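Local coordinates for FAD-binding PCMH-type domain-containing protein (Gibberella zeae, PDB 6YJO) that probably oxidises oligosaccharides with a covalently linked flavin-adenine dinucleotide cofactor, as a fungal flavo-enzyme of the oxygen-dependent FAD-linked oxidoreductase family, at residues A[240-246]-A[286-292]. Sequence-based numbering, arbitrary orientation.
Sequences TVTPFSI and IQGVYYG
T242, F244 and I246 face Y290, G288 and I286 as hydrogen-bonded pairs of an antiparallel ladder. Each pair makes two backbone bonds. T242 N reaches Y290 O at 2.9 Å, and Y290 N returns a nearly straight bond to T242 O (175°). P243 and S245 form the non-hydrogen-bonded pairs with V289 and Q287. Here S245 CA makes a CA-H...O contact with I286 O at 3.3 Å.

One side-chain bond extends the pairing past the strand end. T242 OG1 donates to G292 O at 2.7 Å. The hydroxyl lies beside its own backbone N (chi1 -52°), and it also bonds T317. Y291 centres an inverse gamma turn.

Strands 242-248 and 283-290 are neighbours in the seven-stranded antiparallel sheet, consistent with the substrate domain of berberine bridge enzyme-like oxidases. Strand 314-315 pairs on the outer side of 242-248, where S245 OG bonds T314. Strand 273-280 lies beyond 283-290, where Q287 NE2 bonds Q276 OE1. The Q287 side chain is about 10 Å from the bound FAD.

CG of F244 sits between the backbone N and the carbonyl carbon (chi1 63°), which carries the ring over G288. G288 CA makes a CH-pi contact 4.0 Å from the ring centroid. With no side chain, G288 lets the ring lie this low. On the face of the sheet that carries F244, I246 CD1 meets I286 CG2 at 3.8 Å. Helix 294-308 covers F244 with L297 and I286 with L308. Beyond the strand ends, V241 CG1 approaches the edge of the Y291 ring, 4.0 Å from CD1; M323 touches both.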
loop_
_atom_site.group_PDB
_atom_site.type_symbol
_atom_site.label_atom_id
_atom_site.label_comp_id
_atom_site.label_asym_id
_atom_site.label_seq_id
_atom_site.Cartn_x
_atom_site.Cartn_y
_atom_site.Cartn_z
ATOM N N THR A 240 -25.685 -0.409 0.604
ATOM C CA THR A 240 -25.981 -1.825 0.407
ATOM C C THR A 240 -24.692 -2.510 -0.035
ATOM O O THR A 240 -24.300 -2.415 -1.202
ATOM C CB THR A 240 -27.098 -1.993 -0.621
ATOM O OG1 THR A 240 -28.305 -1.410 -0.114
ATOM C CG2 THR A 240 -27.336 -3.459 -0.940
ATOM N N VAL A 241 -24.030 -3.197 0.894
ATOM C CA VAL A 241 -22.722 -3.796 0.652
ATOM C C VAL A 241 -22.737 -5.219 1.193
ATOM O O VAL A 241 -23.137 -5.448 2.340
ATOM C CB VAL A 241 -21.589 -2.966 1.297
ATOM C CG1 VAL A 241 -21.938 -1.479 1.262
ATOM C CG2 VAL A 241 -21.297 -3.409 2.725
ATOM N N THR A 242 -22.309 -6.171 0.366
ATOM C CA THR A 242 -22.351 -7.593 0.709
ATOM C C THR A 242 -20.955 -8.201 0.716
ATOM O O THR A 242 -20.423 -8.551 -0.354
ATOM C CB THR A 242 -23.244 -8.350 -0.274
ATOM O OG1 THR A 242 -24.520 -7.701 -0.364
ATOM C CG2 THR A 242 -23.441 -9.798 0.176
ATOM N N PRO A 243 -20.319 -8.351 1.874
ATOM C CA PRO A 243 -19.136 -9.214 1.951
ATOM C C PRO A 243 -19.508 -10.667 1.698
ATOM O O PRO A 243 -20.653 -11.082 1.882
ATOM C CB PRO A 243 -18.630 -9.015 3.386
ATOM C CG PRO A 243 -19.248 -7.739 3.857
ATOM C CD PRO A 243 -20.547 -7.601 3.123
ATOM N N PHE A 244 -18.521 -11.443 1.254
ATOM C CA PHE A 244 -18.725 -12.871 1.043
ATOM C C PHE A 244 -17.410 -13.622 1.193
ATOM O O PHE A 244 -16.327 -13.063 1.013
ATOM C CB PHE A 244 -19.336 -13.154 -0.337
ATOM C CG PHE A 244 -18.467 -12.736 -1.502
ATOM C CD1 PHE A 244 -18.488 -11.434 -1.972
ATOM C CD2 PHE A 244 -17.650 -13.656 -2.140
ATOM C CE1 PHE A 244 -17.702 -11.053 -3.048
ATOM C CE2 PHE A 244 -16.860 -13.280 -3.214
ATOM C CZ PHE A 244 -16.887 -11.978 -3.667
ATOM N N SER A 245 -17.531 -14.908 1.534
ATOM C CA SER A 245 -16.428 -15.858 1.507
ATOM C C SER A 245 -16.883 -17.134 0.816
ATOM O O SER A 245 -18.062 -17.492 0.858
ATOM C CB SER A 245 -15.922 -16.192 2.922
ATOM O OG SER A 245 -16.799 -17.088 3.581
ATOM N N ILE A 246 -15.939 -17.799 0.154
ATOM C CA ILE A 246 -16.117 -19.144 -0.386
ATOM C C ILE A 246 -14.931 -19.964 0.096
ATOM O O ILE A 246 -13.789 -19.699 -0.299
ATOM C CB ILE A 246 -16.193 -19.164 -1.921
ATOM C CG1 ILE A 246 -17.361 -18.319 -2.441
ATOM C CG2 ILE A 246 -16.304 -20.602 -2.407
ATOM C CD1 ILE A 246 -16.920 -17.048 -3.144
ATOM N N ILE A 286 -11.800 -17.898 -1.143
ATOM C CA ILE A 286 -12.145 -16.781 -2.016
ATOM C C ILE A 286 -13.083 -15.858 -1.249
ATOM O O ILE A 286 -14.151 -16.282 -0.795
ATOM C CB ILE A 286 -12.785 -17.270 -3.324
ATOM C CG1 ILE A 286 -11.740 -17.996 -4.177
ATOM C CG2 ILE A 286 -13.370 -16.095 -4.110
ATOM C CD1 ILE A 286 -12.305 -18.662 -5.410
ATOM N N GLN A 287 -12.681 -14.599 -1.097
ATOM C CA GLN A 287 -13.414 -13.632 -0.294
ATOM C C GLN A 287 -13.360 -12.269 -0.973
ATOM O O GLN A 287 -12.359 -11.916 -1.603
ATOM C CB GLN A 287 -12.823 -13.542 1.119
ATOM C CG GLN A 287 -11.387 -13.005 1.158
ATOM C CD GLN A 287 -10.679 -13.289 2.472
ATOM O OE1 GLN A 287 -11.155 -14.073 3.289
ATOM N NE2 GLN A 287 -9.531 -12.648 2.679
ATOM N N GLY A 288 -14.427 -11.496 -0.818
ATOM C CA GLY A 288 -14.480 -10.187 -1.433
ATOM C C GLY A 288 -15.689 -9.398 -0.984
ATOM O O GLY A 288 -16.288 -9.691 0.052
ATOM N N VAL A 289 -16.037 -8.383 -1.780
ATOM C CA VAL A 289 -17.145 -7.484 -1.477
ATOM C C VAL A 289 -17.889 -7.167 -2.768
ATOM O O VAL A 289 -17.272 -6.813 -3.777
ATOM C CB VAL A 289 -16.670 -6.176 -0.813
ATOM C CG1 VAL A 289 -17.847 -5.215 -0.655
ATOM C CG2 VAL A 289 -16.009 -6.453 0.534
ATOM N N TYR A 290 -19.214 -7.286 -2.731
ATOM C CA TYR A 290 -20.081 -6.900 -3.838
ATOM C C TYR A 290 -20.971 -5.757 -3.370
ATOM O O TYR A 290 -21.771 -5.928 -2.443
ATOM C CB TYR A 290 -20.931 -8.080 -4.315
ATOM C CG TYR A 290 -21.787 -7.768 -5.522
ATOM C CD1 TYR A 290 -21.264 -7.858 -6.806
ATOM C CD2 TYR A 290 -23.119 -7.384 -5.380
ATOM C CE1 TYR A 290 -22.041 -7.571 -7.914
ATOM C CE2 TYR A 290 -23.905 -7.099 -6.485
ATOM C CZ TYR A 290 -23.362 -7.194 -7.748
ATOM O OH TYR A 290 -24.133 -6.909 -8.852
ATOM N N TYR A 291 -20.824 -4.595 -3.998
ATOM C CA TYR A 291 -21.643 -3.432 -3.662
ATOM C C TYR A 291 -22.990 -3.596 -4.355
ATOM O O TYR A 291 -23.221 -3.122 -5.471
ATOM C CB TYR A 291 -20.925 -2.145 -4.048
ATOM C CG TYR A 291 -19.619 -2.008 -3.300
ATOM C CD1 TYR A 291 -19.607 -1.726 -1.938
ATOM C CD2 TYR A 291 -18.400 -2.200 -3.939
ATOM C CE1 TYR A 291 -18.423 -1.621 -1.242
ATOM C CE2 TYR A 291 -17.209 -2.095 -3.248
ATOM C CZ TYR A 291 -17.227 -1.805 -1.900
ATOM O OH TYR A 291 -16.042 -1.700 -1.201
ATOM N N GLY A 292 -23.888 -4.285 -3.661
ATOM C CA GLY A 292 -25.172 -4.651 -4.219
ATOM C C GLY A 292 -25.842 -5.676 -3.325
ATOM O O GLY A 292 -25.381 -5.951 -2.213
#